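Local coordinates for HydG protein (Carboxydothermus hydrogenoformans, PDB 4RTB) that binds a [4Fe-4S] cluster and S-adenosylmethionine and, as a radical SAM lyase, probably forms carbon monoxide and cyanide in the maturation of FeFe-hydrogenase, at residues I67-D72 with D303-K308; I79-A84 with I309-R314; L129-A134 with E166-A171; E137-R142 with S174-R179; G386-F391 with G446-V451. All coordinates share one frame; numbering follows the deposited sequence.

Following the chain from its N terminus, the first two contacts wait longest for their partners. Residues 67-72 and 79-84, on successive helices, meet 303-308 and 309-314, consecutive parts of one helix; interactions 1 and 2 therefore cross along the chain and touch in space, joining the N-terminal helices to helix 303-316. Within the long span they close lie interactions 3 and 4, on the opposite side of the chain's centre. These also cross, pairing helix 131-144 with helix 158-175 and the turn after it, at centres about 11 Å apart. Interaction 5 opens only after the others have closed, and ties strand 388-390 to helix 438-454 near the C terminus.

Interaction 1 (I67-D72 with D303-K308); sequences IAFAND and DHKFKK
Phe69 directs its ring at helix 303-316 with CG opposite the backbone N (chi1 178°), and Lys305 comes to meet it through a chain bent at chi2 and again at chi4 (55°). The two side chains cross at about a right angle: CG of Lys305 touches the ring at CZ, 3.6 Å away, while the turned-back NZ stands over the ring face, 4.9 Å from its centroid, in a cation-pi contact. The same NZ forms a salt bridge with OD1 of Asp72 at 3.2 Å and a weak hydrogen bond to the backbone O of Phe69. Lys308, extended beyond CG, runs toward the same corner, but its NZ is too poorly placed to specify its bonds. Asn71, the first residue past helix 62-70, turns its ND2 back to Ile67 O in a straight bond of 2.8 Å. His304 brings CD2 near the Asp72 carboxylate but spends NE2 on Asp77. Leu258 and Leu261 of helix 257-275 also pack on Phe69. Lys305 thus sits where Asp72, a carbonyl and a ring face would probably steady its charge, Lys308 being a possible but doubtful second cation.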
# COMPACT_ATOMS: atom_id res chain seq x y z
N ILE A 67 -6.73 2.48 -22.25
CA ILE A 67 -6.34 3.50 -23.22
C ILE A 67 -5.74 4.72 -22.53
O ILE A 67 -4.75 5.28 -22.99
CB ILE A 67 -7.55 3.92 -24.07
CG1 ILE A 67 -8.14 2.71 -24.79
CG2 ILE A 67 -7.16 5.01 -25.06
CD1 ILE A 67 -9.58 2.89 -25.21
N ALA A 68 -6.35 5.11 -21.41
CA ALA A 68 -5.89 6.26 -20.64
C ALA A 68 -4.46 6.07 -20.16
O ALA A 68 -3.68 7.02 -20.10
CB ALA A 68 -6.82 6.52 -19.46
N PHE A 69 -4.12 4.84 -19.81
CA PHE A 69 -2.76 4.55 -19.39
C PHE A 69 -1.80 4.48 -20.58
O PHE A 69 -0.73 5.09 -20.56
CB PHE A 69 -2.69 3.24 -18.61
CG PHE A 69 -1.31 2.87 -18.19
CD1 PHE A 69 -0.55 1.98 -18.95
CD2 PHE A 69 -0.74 3.42 -17.06
CE1 PHE A 69 0.73 1.65 -18.57
CE2 PHE A 69 0.54 3.10 -16.68
CZ PHE A 69 1.28 2.21 -17.43
N ALA A 70 -2.21 3.73 -21.60
CA ALA A 70 -1.34 3.42 -22.73
C ALA A 70 -0.88 4.65 -23.50
O ALA A 70 0.25 4.70 -23.98
CB ALA A 70 -2.05 2.45 -23.67
N ASN A 71 -1.75 5.65 -23.62
CA ASN A 71 -1.48 6.82 -24.45
C ASN A 71 -1.08 8.06 -23.66
O ASN A 71 -1.76 8.45 -22.72
CB ASN A 71 -2.71 7.14 -25.30
CG ASN A 71 -3.11 6.00 -26.22
OD1 ASN A 71 -2.77 6.00 -27.40
ND2 ASN A 71 -3.82 5.03 -25.67
N ASP A 72 0.03 8.68 -24.06
CA ASP A 72 0.51 9.88 -23.39
C ASP A 72 0.31 11.14 -24.24
O ASP A 72 1.10 11.43 -25.13
CB ASP A 72 2.00 9.74 -23.03
CG ASP A 72 2.25 8.70 -21.96
OD1 ASP A 72 3.41 8.26 -21.81
OD2 ASP A 72 1.28 8.31 -21.27
N ASP A 303 8.35 7.79 -14.27
CA ASP A 303 7.69 8.58 -13.23
C ASP A 303 6.31 9.06 -13.68
O ASP A 303 5.33 8.98 -12.93
CB ASP A 303 8.55 9.79 -12.85
CG ASP A 303 9.67 9.43 -11.90
OD1 ASP A 303 9.40 8.74 -10.90
OD2 ASP A 303 10.82 9.82 -12.17
N HIS A 304 6.25 9.55 -14.91
CA HIS A 304 5.01 10.01 -15.50
C HIS A 304 3.97 8.88 -15.53
O HIS A 304 2.84 9.05 -15.05
CB HIS A 304 5.24 10.54 -16.91
CG HIS A 304 4.03 11.14 -17.54
ND1 HIS A 304 3.56 12.39 -17.19
CD2 HIS A 304 3.18 10.67 -18.47
CE1 HIS A 304 2.48 12.66 -17.89
NE2 HIS A 304 2.22 11.63 -18.68
N LYS A 305 4.37 7.75 -16.09
CA LYS A 305 3.47 6.60 -16.19
C LYS A 305 3.05 6.12 -14.80
O LYS A 305 1.91 5.72 -14.61
CB LYS A 305 4.14 5.46 -16.97
CG LYS A 305 3.38 5.07 -18.23
CD LYS A 305 4.32 4.87 -19.40
CE LYS A 305 3.57 4.39 -20.64
NZ LYS A 305 2.45 5.29 -21.01
N PHE A 306 3.97 6.19 -13.84
CA PHE A 306 3.66 5.84 -12.45
C PHE A 306 2.53 6.72 -11.91
O PHE A 306 1.52 6.21 -11.37
CB PHE A 306 4.90 5.99 -11.58
CG PHE A 306 4.84 5.21 -10.30
CD1 PHE A 306 4.19 3.99 -10.25
CD2 PHE A 306 5.44 5.70 -9.15
CE1 PHE A 306 4.14 3.27 -9.07
CE2 PHE A 306 5.39 4.98 -7.97
CZ PHE A 306 4.74 3.76 -7.93
N LYS A 307 2.70 8.03 -12.05
CA LYS A 307 1.68 8.99 -11.66
C LYS A 307 0.36 8.65 -12.35
O LYS A 307 -0.71 8.76 -11.74
CB LYS A 307 2.12 10.42 -12.00
CG LYS A 307 3.32 10.90 -11.19
CD LYS A 307 4.26 11.80 -11.99
CE LYS A 307 3.70 13.19 -12.22
NZ LYS A 307 4.70 14.09 -12.88
N LYS A 308 0.44 8.21 -13.60
CA LYS A 308 -0.73 7.73 -14.32
C LYS A 308 -1.38 6.51 -13.66
O LYS A 308 -2.61 6.41 -13.64
CB LYS A 308 -0.37 7.39 -15.76
CG LYS A 308 -0.70 8.47 -16.76
CD LYS A 308 -0.49 7.97 -18.17
CE LYS A 308 -1.12 8.90 -19.18
NZ LYS A 308 -0.89 8.41 -20.56

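Interaction 2 (I79-A84 with I309-R314); sequences ILFWQA and IVALLR
Ala311 is the bump at the centre of this contact, and residues 79-84 of helix 74-91 offer it a shallow hollow. Ala84, Leu80 and Phe81 line it, with Ala84 CB 3.7 Å from Ala311 CB; CG of Leu80 lies 4.1 Å from that same methyl, and the Phe81 ring presents its edge, with CD1 also 4.1 Å from Ala311 CB. The bond from CA to CB of Phe81 leads off from the other helix, yet a chi1 of -66° brings the ring round to the border of the hollow. With alanine facing alanine, the CA atoms of Ala84 and Ala311 come within 5.1 Å, and the axes of the two short segments pass 8.9 Å apart at a crossing angle of 53°. Larger side chains flank the alanine pair. On one flank Leu80 and Leu312 meet at about a right angle, CD1 of the first lying 4.0 Å from CD2 of the second. On another, CG of Arg314 lies against the backbone O of Ala84 before the chain bends away and places its guanidinium in weak hydrogen bonds to the carbonyls of Leu317, Pro318 and Gly340. Leu339 of helix 330-339 touches both Phe81 and Ala311, so a third helix borders the contact. Helix 303-316 is the connection of a beta-alpha-beta crossover between parallel strands 281-283 and 321-324, so the arrangement is that of the outer helical layer of a radical SAM beta/alpha barrel, overlaid here by a helix that precedes strand 95-105.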
# COMPACT_ATOMS: atom_id res chain seq x y z
N ILE A 79 -5.93 16.34 -17.73
CA ILE A 79 -7.30 16.17 -17.24
C ILE A 79 -7.39 14.94 -16.33
O ILE A 79 -8.14 14.94 -15.35
CB ILE A 79 -8.32 16.06 -18.41
CG1 ILE A 79 -9.76 16.01 -17.88
CG2 ILE A 79 -8.04 14.85 -19.29
CD1 ILE A 79 -10.18 17.24 -17.11
N LEU A 80 -6.61 13.91 -16.65
CA LEU A 80 -6.55 12.71 -15.81
C LEU A 80 -6.06 13.07 -14.42
O LEU A 80 -6.70 12.73 -13.42
CB LEU A 80 -5.64 11.66 -16.44
CG LEU A 80 -5.22 10.46 -15.59
CD1 LEU A 80 -6.41 9.60 -15.22
CD2 LEU A 80 -4.16 9.64 -16.32
N PHE A 81 -4.92 13.76 -14.36
CA PHE A 81 -4.34 14.16 -13.08
C PHE A 81 -5.29 15.07 -12.32
O PHE A 81 -5.47 14.92 -11.11
CB PHE A 81 -2.99 14.85 -13.30
CG PHE A 81 -1.93 13.95 -13.86
CD1 PHE A 81 -2.11 12.57 -13.88
CD2 PHE A 81 -0.74 14.47 -14.35
CE1 PHE A 81 -1.13 11.74 -14.39
CE2 PHE A 81 0.24 13.64 -14.87
CZ PHE A 81 0.04 12.27 -14.89
N TRP A 82 -5.90 16.00 -13.04
CA TRP A 82 -6.88 16.92 -12.46
C TRP A 82 -8.00 16.16 -11.75
O TRP A 82 -8.28 16.40 -10.56
CB TRP A 82 -7.45 17.82 -13.56
CG TRP A 82 -8.31 18.94 -13.07
CD1 TRP A 82 -7.89 20.06 -12.42
CD2 TRP A 82 -9.72 19.06 -13.22
NE1 TRP A 82 -8.97 20.87 -12.14
CE2 TRP A 82 -10.10 20.27 -12.63
CE3 TRP A 82 -10.71 18.25 -13.80
CZ2 TRP A 82 -11.43 20.71 -12.59
CZ3 TRP A 82 -12.02 18.68 -13.76
CH2 TRP A 82 -12.37 19.89 -13.17
N GLN A 83 -8.61 15.23 -12.47
CA GLN A 83 -9.66 14.39 -11.89
C GLN A 83 -9.17 13.58 -10.70
O GLN A 83 -9.87 13.45 -9.69
CB GLN A 83 -10.24 13.45 -12.95
CG GLN A 83 -11.58 13.90 -13.48
CD GLN A 83 -12.63 14.00 -12.40
OE1 GLN A 83 -12.68 13.18 -11.48
NE2 GLN A 83 -13.49 15.02 -12.49
N ALA A 84 -7.96 13.04 -10.81
CA ALA A 84 -7.37 12.25 -9.73
C ALA A 84 -7.26 13.07 -8.44
O ALA A 84 -7.69 12.62 -7.37
CB ALA A 84 -6.01 11.72 -10.14
N ILE A 309 -0.57 5.59 -13.14
CA ILE A 309 -1.13 4.41 -12.49
C ILE A 309 -1.86 4.81 -11.22
O ILE A 309 -3.00 4.39 -11.02
CB ILE A 309 -0.07 3.34 -12.12
CG1 ILE A 309 1.07 3.29 -13.12
CG2 ILE A 309 -0.73 1.97 -12.03
CD1 ILE A 309 2.15 2.30 -12.75
N VAL A 310 -1.22 5.61 -10.37
CA VAL A 310 -1.88 5.97 -9.11
C VAL A 310 -3.10 6.85 -9.37
O VAL A 310 -4.07 6.82 -8.60
CB VAL A 310 -0.91 6.69 -8.13
CG1 VAL A 310 0.52 6.21 -8.33
CG2 VAL A 310 -0.99 8.21 -8.27
N ALA A 311 -3.07 7.60 -10.46
CA ALA A 311 -4.20 8.46 -10.83
C ALA A 311 -5.38 7.61 -11.26
O ALA A 311 -6.48 7.75 -10.74
CB ALA A 311 -3.80 9.42 -11.93
N LEU A 312 -5.13 6.72 -12.22
CA LEU A 312 -6.15 5.82 -12.73
C LEU A 312 -6.72 4.93 -11.63
O LEU A 312 -7.92 4.68 -11.59
CB LEU A 312 -5.59 4.97 -13.86
CG LEU A 312 -5.57 5.67 -15.21
CD1 LEU A 312 -4.64 4.97 -16.17
CD2 LEU A 312 -6.99 5.73 -15.77
N LEU A 313 -5.86 4.45 -10.75
CA LEU A 313 -6.30 3.64 -9.62
C LEU A 313 -7.18 4.46 -8.68
O LEU A 313 -8.22 3.97 -8.21
CB LEU A 313 -5.11 3.07 -8.86
CG LEU A 313 -4.61 1.72 -9.37
CD1 LEU A 313 -3.10 1.67 -9.32
CD2 LEU A 313 -5.21 0.59 -8.55
N ARG A 314 -6.78 5.70 -8.41
CA ARG A 314 -7.59 6.56 -7.55
C ARG A 314 -8.96 6.85 -8.15
O ARG A 314 -9.97 6.85 -7.44
CB ARG A 314 -6.86 7.88 -7.26
CG ARG A 314 -7.71 8.93 -6.54
CD ARG A 314 -7.77 8.73 -5.03
NE ARG A 314 -8.43 7.49 -4.63
CZ ARG A 314 -7.85 6.53 -3.92
NH1 ARG A 314 -6.59 6.67 -3.52
NH2 ARG A 314 -8.52 5.44 -3.60

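Interaction 3 (L129-A134 with E166-A171); sequences LSLEEA and EEIIPA
This is an apolar helix-to-helix contact, without hydrogen bonds across it, between the start of helix 131-144 and the middle of helix 158-175. Leu131 makes its contacts through one methyl: CD1 lies 3.8 Å from CG1 of Ile168 and 3.9 Å from CB of Ala171, and rests over the carbonyl of Glu167. A chi1 of -169° takes its CG beside the carbonyl carbon and lets that branch reach across. Ile168 answers from the other helix, its CD1 3.8 Å from CB of Ala134 and turned also toward the backbone O of Leu129. The two helices are neighbours in the outer layer of the radical SAM barrel, since strand 148-153 runs between strands 95-105 and 180-184, and helix 158-175 makes the crossover from it to 180-184. The helix start beside Leu131 is fixed by a capping box: Ser130 OG accepts from Glu133 N at 3.3 Å, and the Glu133 carboxylate takes the N-H of Ser130 on OE2, from above its plane, at 3.0 Å. Leu129 O is held in turn by the hydroxyl of Tyr164. The side chain of Ile168 lies about 7 Å from that of Met153, which binds S-adenosylmethionine.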
# COMPACT_ATOMS: atom_id res chain seq x y z
N LEU A 129 13.85 -13.16 14.05
CA LEU A 129 13.86 -12.45 15.32
C LEU A 129 13.18 -13.20 16.45
O LEU A 129 12.09 -13.75 16.27
CB LEU A 129 13.19 -11.08 15.15
CG LEU A 129 13.90 -10.12 14.21
CD1 LEU A 129 12.94 -9.03 13.75
CD2 LEU A 129 15.11 -9.51 14.89
N SER A 130 13.81 -13.22 17.62
CA SER A 130 13.19 -13.79 18.81
C SER A 130 12.02 -12.92 19.25
O SER A 130 11.80 -11.84 18.70
CB SER A 130 14.20 -13.92 19.95
OG SER A 130 14.55 -12.65 20.47
N LEU A 131 11.27 -13.39 20.24
CA LEU A 131 10.14 -12.63 20.75
C LEU A 131 10.59 -11.30 21.32
O LEU A 131 10.00 -10.25 21.04
CB LEU A 131 9.40 -13.44 21.82
CG LEU A 131 8.05 -12.85 22.24
CD1 LEU A 131 6.92 -13.53 21.49
CD2 LEU A 131 7.86 -12.95 23.74
N GLU A 132 11.66 -11.34 22.12
CA GLU A 132 12.21 -10.14 22.73
C GLU A 132 12.68 -9.14 21.68
O GLU A 132 12.44 -7.93 21.81
CB GLU A 132 13.37 -10.50 23.67
CG GLU A 132 13.03 -11.58 24.69
N GLU A 133 13.32 -9.64 20.63
CA GLU A 133 13.82 -8.78 19.55
C GLU A 133 12.68 -8.10 18.79
O GLU A 133 12.69 -6.88 18.60
CB GLU A 133 14.69 -9.59 18.58
CG GLU A 133 16.16 -9.65 18.98
CD GLU A 133 16.87 -10.88 18.44
OE1 GLU A 133 17.99 -11.17 18.91
OE2 GLU A 133 16.32 -11.55 17.55
N ALA A 134 11.69 -8.89 18.37
CA ALA A 134 10.53 -8.35 17.66
C ALA A 134 9.79 -7.32 18.50
O ALA A 134 9.45 -6.23 18.02
CB ALA A 134 9.60 -9.48 17.25
N GLU A 166 1.71 -16.54 16.19
CA GLU A 166 0.77 -16.83 17.26
C GLU A 166 1.37 -16.49 18.61
O GLU A 166 0.65 -16.20 19.57
CB GLU A 166 0.35 -18.30 17.24
CG GLU A 166 -0.96 -18.54 16.49
CD GLU A 166 -1.13 -19.99 16.08
OE1 GLU A 166 -0.19 -20.78 16.29
OE2 GLU A 166 -2.20 -20.33 15.54
N GLU A 167 2.70 -16.52 18.70
CA GLU A 167 3.36 -16.08 19.93
C GLU A 167 3.76 -14.61 19.88
O GLU A 167 3.76 -13.93 20.91
CB GLU A 167 4.58 -16.95 20.22
CG GLU A 167 4.33 -18.00 21.29
CD GLU A 167 5.58 -18.33 22.09
OE1 GLU A 167 6.68 -17.87 21.70
OE2 GLU A 167 5.47 -19.05 23.11
N ILE A 168 4.10 -14.11 18.70
CA ILE A 168 4.66 -12.76 18.60
C ILE A 168 3.62 -11.63 18.56
O ILE A 168 3.76 -10.64 19.27
CB ILE A 168 5.57 -12.64 17.36
CG1 ILE A 168 6.91 -13.32 17.65
CG2 ILE A 168 5.78 -11.19 16.96
CD1 ILE A 168 8.03 -12.90 16.74
N ILE A 169 2.57 -11.79 17.76
CA ILE A 169 1.59 -10.72 17.59
C ILE A 169 0.85 -10.32 18.89
O ILE A 169 0.80 -9.12 19.21
CB ILE A 169 0.55 -11.08 16.50
CG1 ILE A 169 1.21 -11.02 15.12
CG2 ILE A 169 -0.64 -10.14 16.55
CD1 ILE A 169 0.28 -11.33 13.98
N PRO A 170 0.29 -11.29 19.64
CA PRO A 170 -0.35 -10.86 20.89
C PRO A 170 0.64 -10.24 21.87
O PRO A 170 0.27 -9.36 22.65
CB PRO A 170 -0.92 -12.17 21.46
CG PRO A 170 -1.01 -13.09 20.30
CD PRO A 170 0.16 -12.74 19.44
N ALA A 171 1.89 -10.70 21.81
CA ALA A 171 2.95 -10.14 22.63
C ALA A 171 3.16 -8.67 22.30
O ALA A 171 3.35 -7.85 23.19
CB ALA A 171 4.24 -10.93 22.45

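Interaction 4 (E137-R142 with S174-R179); sequences EAKAIR and SEVDIR
Arg142 lays its aliphatic stem against two branched side chains, CB lying 3.9 Å from CG1 of Val176 and 4.1 Å from CD1 of Ile178. With CG opposite the backbone N (chi1 -178°) and a bend at chi2, the chain then runs past the carbonyl O of Asp177 to its carboxylate. There NH2 donates to OD2 at 3.0 Å and 161°, within the guanidinium plane but on the anti side of the carboxylate, whose plane is turned 44° from that of the guanidinium. NE adds a weak bond to the backbone O of Asp177. The other carboxylate oxygen, OD1, has a salt bridge to NE of Arg179, whose hydrogen bond is weak, and Glu432 is a second acidic partner for NH2 of Arg142. Replacing Arg142 with a leucine would probably leave the carboxylates of Asp177 and Glu432 without this shared cation. One helical turn back, CB of Ala138 packs against CG2 of Val176 at 3.7 Å. Lys139 stretches alongside, its NZ 3.5 Å from the carbonyl O of Glu175. Asp177 is the centre of an inverse gamma turn, and the whole is a helix-to-strand turn of a beta/alpha barrel, where the chain leaves helix 158-175 for strand 180-184 beside helix 131-144.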
# COMPACT_ATOMS: atom_id res chain seq x y z
N GLU A 137 11.67 -4.17 18.68
CA GLU A 137 11.48 -3.47 17.42
C GLU A 137 10.17 -2.69 17.43
O GLU A 137 10.11 -1.55 16.97
CB GLU A 137 11.51 -4.45 16.24
CG GLU A 137 12.86 -5.11 16.01
CD GLU A 137 13.90 -4.15 15.46
OE1 GLU A 137 13.91 -3.92 14.23
OE2 GLU A 137 14.70 -3.62 16.26
N ALA A 138 9.13 -3.32 17.96
CA ALA A 138 7.83 -2.66 18.09
C ALA A 138 7.93 -1.45 19.02
O ALA A 138 7.31 -0.42 18.77
CB ALA A 138 6.79 -3.65 18.60
N LYS A 139 8.72 -1.59 20.08
CA LYS A 139 8.96 -0.49 21.01
C LYS A 139 9.69 0.66 20.32
O LYS A 139 9.36 1.84 20.53
CB LYS A 139 9.77 -0.97 22.22
CG LYS A 139 9.00 -1.88 23.19
CD LYS A 139 9.88 -2.28 24.38
CE LYS A 139 9.16 -3.22 25.33
NZ LYS A 139 7.95 -2.59 25.95
N ALA A 140 10.69 0.32 19.51
CA ALA A 140 11.50 1.32 18.82
C ALA A 140 10.68 2.08 17.78
O ALA A 140 10.82 3.30 17.63
CB ALA A 140 12.71 0.66 18.16
N ILE A 141 9.83 1.35 17.08
CA ILE A 141 8.91 1.94 16.11
C ILE A 141 7.87 2.82 16.80
O ILE A 141 7.49 3.87 16.28
CB ILE A 141 8.21 0.83 15.28
CG1 ILE A 141 9.22 0.14 14.36
CG2 ILE A 141 7.07 1.40 14.46
CD1 ILE A 141 8.60 -0.88 13.44
N ARG A 142 7.42 2.40 17.97
CA ARG A 142 6.41 3.17 18.71
C ARG A 142 6.98 4.47 19.27
O ARG A 142 6.31 5.51 19.24
CB ARG A 142 5.83 2.33 19.85
CG ARG A 142 4.74 3.06 20.63
CD ARG A 142 3.60 3.45 19.71
NE ARG A 142 2.55 4.18 20.40
CZ ARG A 142 2.40 5.50 20.36
NH1 ARG A 142 3.25 6.24 19.66
NH2 ARG A 142 1.41 6.08 21.02
N SER A 174 0.13 -6.59 23.52
CA SER A 174 0.04 -6.43 24.97
C SER A 174 1.19 -5.59 25.52
O SER A 174 0.97 -4.69 26.34
CB SER A 174 0.01 -7.80 25.65
OG SER A 174 -0.50 -7.70 26.96
N GLU A 175 2.41 -5.87 25.08
CA GLU A 175 3.60 -5.18 25.59
C GLU A 175 3.81 -3.79 25.00
O GLU A 175 4.45 -2.94 25.63
CB GLU A 175 4.85 -6.03 25.33
CG GLU A 175 5.35 -6.80 26.54
CD GLU A 175 6.37 -7.86 26.17
OE1 GLU A 175 7.59 -7.62 26.36
OE2 GLU A 175 5.96 -8.93 25.69
N VAL A 176 3.28 -3.55 23.81
CA VAL A 176 3.49 -2.28 23.12
C VAL A 176 2.16 -1.59 22.80
O VAL A 176 1.13 -2.25 22.71
CB VAL A 176 4.29 -2.46 21.81
CG1 VAL A 176 4.95 -1.16 21.39
CG2 VAL A 176 5.34 -3.55 21.98
N ASP A 177 2.20 -0.27 22.64
CA ASP A 177 1.01 0.48 22.27
C ASP A 177 0.86 0.59 20.75
O ASP A 177 1.01 1.66 20.18
CB ASP A 177 1.04 1.88 22.89
CG ASP A 177 -0.22 2.67 22.60
OD1 ASP A 177 -1.31 2.05 22.52
OD2 ASP A 177 -0.13 3.91 22.44
N ILE A 178 0.57 -0.54 20.11
CA ILE A 178 0.35 -0.54 18.67
C ILE A 178 -1.13 -0.65 18.36
O ILE A 178 -1.79 -1.62 18.75
CB ILE A 178 1.12 -1.68 17.97
CG1 ILE A 178 2.60 -1.61 18.33
CG2 ILE A 178 0.93 -1.60 16.47
CD1 ILE A 178 3.24 -0.28 18.00
N ARG A 179 -1.66 0.34 17.65
CA ARG A 179 -3.09 0.41 17.36
C ARG A 179 -3.50 -0.62 16.31
O ARG A 179 -4.60 -1.17 16.37
CB ARG A 179 -3.48 1.81 16.89
CG ARG A 179 -3.77 2.80 18.02
CD ARG A 179 -2.52 3.11 18.82
NE ARG A 179 -2.80 3.79 20.08
CZ ARG A 179 -2.93 5.10 20.21
NH1 ARG A 179 -2.80 5.89 19.15
NH2 ARG A 179 -3.18 5.64 21.39

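Interaction 5 (G386-F391 with G446-V451); sequences GFLPSF and GYLLQV
Tyr447 reaches from helix 438-454 to the backbone before strand 388-390, and the close part of the contact lies at its phenol end. The hydroxyl OH lies 3.0 Å from Gly386 O, at most a weak hydrogen bond, and 3.0 Å from Phe387 O, and its one proton could go to either. With CG on the far side from the backbone N (chi1 175°), the ring carries the hydroxyl across the 8.5 Å between the CA atoms of Gly386 and Tyr447. Val451 CG2 covers one ring face near its rim, while Leu388 CD2 comes to the ring edge, 4.2 Å from CE1. Away from the phenol the fit is looser: CD2 of Leu388 and CD2 of Leu448 only just meet, at 4.5 Å, and Gly386 is partly exposed to solvent. Leu448 also touches Leu423 and Val427 of helix 419-432, and strand 388-390 pairs with strand 95-105, joining the C-terminal helices to the parallel sheet. A phenylalanine at Tyr447 would probably keep the packing with Leu388 but leave Gly386 O without the hydroxyl that now meets it. A single hydroxyl thus stands near two backbone carbonyls, and its proton can probably serve only one well at a time.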
# COMPACT_ATOMS: atom_id res chain seq x y z
N GLY A 386 1.08 20.94 3.00
CA GLY A 386 -0.33 21.12 3.29
C GLY A 386 -1.08 19.84 3.63
O GLY A 386 -2.32 19.83 3.64
N PHE A 387 -0.34 18.78 3.92
CA PHE A 387 -0.93 17.47 4.17
C PHE A 387 -1.16 17.19 5.66
O PHE A 387 -0.47 17.74 6.52
CB PHE A 387 -0.06 16.37 3.56
CG PHE A 387 -0.03 16.37 2.06
CD1 PHE A 387 1.14 16.12 1.38
CD2 PHE A 387 -1.19 16.61 1.34
CE1 PHE A 387 1.17 16.12 -0.01
CE2 PHE A 387 -1.17 16.61 -0.05
CZ PHE A 387 0.01 16.36 -0.72
N LEU A 388 -2.13 16.32 5.94
CA LEU A 388 -2.46 15.93 7.31
C LEU A 388 -1.97 14.51 7.59
O LEU A 388 -2.57 13.54 7.14
CB LEU A 388 -3.97 16.02 7.54
CG LEU A 388 -4.54 16.29 8.94
CD1 LEU A 388 -5.77 15.43 9.17
CD2 LEU A 388 -3.52 16.06 10.06
N PRO A 389 -0.86 14.39 8.34
CA PRO A 389 -0.32 13.08 8.73
C PRO A 389 -1.19 12.42 9.78
O PRO A 389 -1.64 13.09 10.71
CB PRO A 389 1.06 13.42 9.30
CG PRO A 389 1.34 14.84 8.88
CD PRO A 389 -0.00 15.49 8.80
N SER A 390 -1.43 11.12 9.63
CA SER A 390 -2.32 10.42 10.55
C SER A 390 -1.73 9.08 11.00
O SER A 390 -0.83 8.53 10.37
CB SER A 390 -3.68 10.19 9.91
OG SER A 390 -3.71 10.76 8.62
N PHE A 391 -2.26 8.58 12.12
CA PHE A 391 -1.79 7.34 12.71
C PHE A 391 -2.98 6.65 13.37
O PHE A 391 -2.96 6.38 14.58
CB PHE A 391 -0.69 7.61 13.75
CG PHE A 391 0.35 8.61 13.31
CD1 PHE A 391 0.19 9.96 13.56
CD2 PHE A 391 1.50 8.19 12.66
CE1 PHE A 391 1.15 10.88 13.16
CE2 PHE A 391 2.46 9.10 12.26
CZ PHE A 391 2.28 10.45 12.51
N GLY A 446 0.11 24.99 15.14
CA GLY A 446 -0.35 26.03 14.24
C GLY A 446 -1.10 25.48 13.04
O GLY A 446 -2.20 25.96 12.71
N TYR A 447 -0.52 24.48 12.40
CA TYR A 447 -1.16 23.82 11.26
C TYR A 447 -2.55 23.31 11.64
O TYR A 447 -3.53 23.59 10.94
CB TYR A 447 -0.30 22.66 10.75
CG TYR A 447 -0.96 21.86 9.65
CD1 TYR A 447 -1.62 20.67 9.94
CD2 TYR A 447 -0.93 22.29 8.34
CE1 TYR A 447 -2.22 19.93 8.93
CE2 TYR A 447 -1.54 21.57 7.33
CZ TYR A 447 -2.18 20.39 7.63
OH TYR A 447 -2.79 19.66 6.63
N LEU A 448 -2.63 22.57 12.74
CA LEU A 448 -3.90 22.03 13.21
C LEU A 448 -4.91 23.14 13.46
O LEU A 448 -6.10 22.98 13.16
CB LEU A 448 -3.70 21.22 14.49
CG LEU A 448 -3.11 19.82 14.31
CD1 LEU A 448 -2.89 19.19 15.67
CD2 LEU A 448 -4.02 18.95 13.46
N LEU A 449 -4.45 24.26 14.00
CA LEU A 449 -5.30 25.42 14.20
C LEU A 449 -5.87 25.91 12.87
O LEU A 449 -7.07 26.20 12.77
CB LEU A 449 -4.53 26.55 14.89
CG LEU A 449 -4.09 26.27 16.33
CD1 LEU A 449 -3.25 27.42 16.86
CD2 LEU A 449 -5.30 26.02 17.22
N GLN A 450 -5.01 26.00 11.85
CA GLN A 450 -5.45 26.45 10.53
C GLN A 450 -6.51 25.53 9.93
O GLN A 450 -7.56 25.99 9.46
CB GLN A 450 -4.26 26.54 9.57
CG GLN A 450 -3.32 27.70 9.86
CD GLN A 450 -4.01 29.05 9.73
OE1 GLN A 450 -4.20 29.75 10.72
NE2 GLN A 450 -4.38 29.41 8.50
N VAL A 451 -6.24 24.23 9.96
CA VAL A 451 -7.19 23.25 9.45
C VAL A 451 -8.51 23.35 10.21
O VAL A 451 -9.58 23.24 9.62
CB VAL A 451 -6.64 21.82 9.55
CG1 VAL A 451 -7.53 20.85 8.78
CG2 VAL A 451 -5.22 21.76 9.02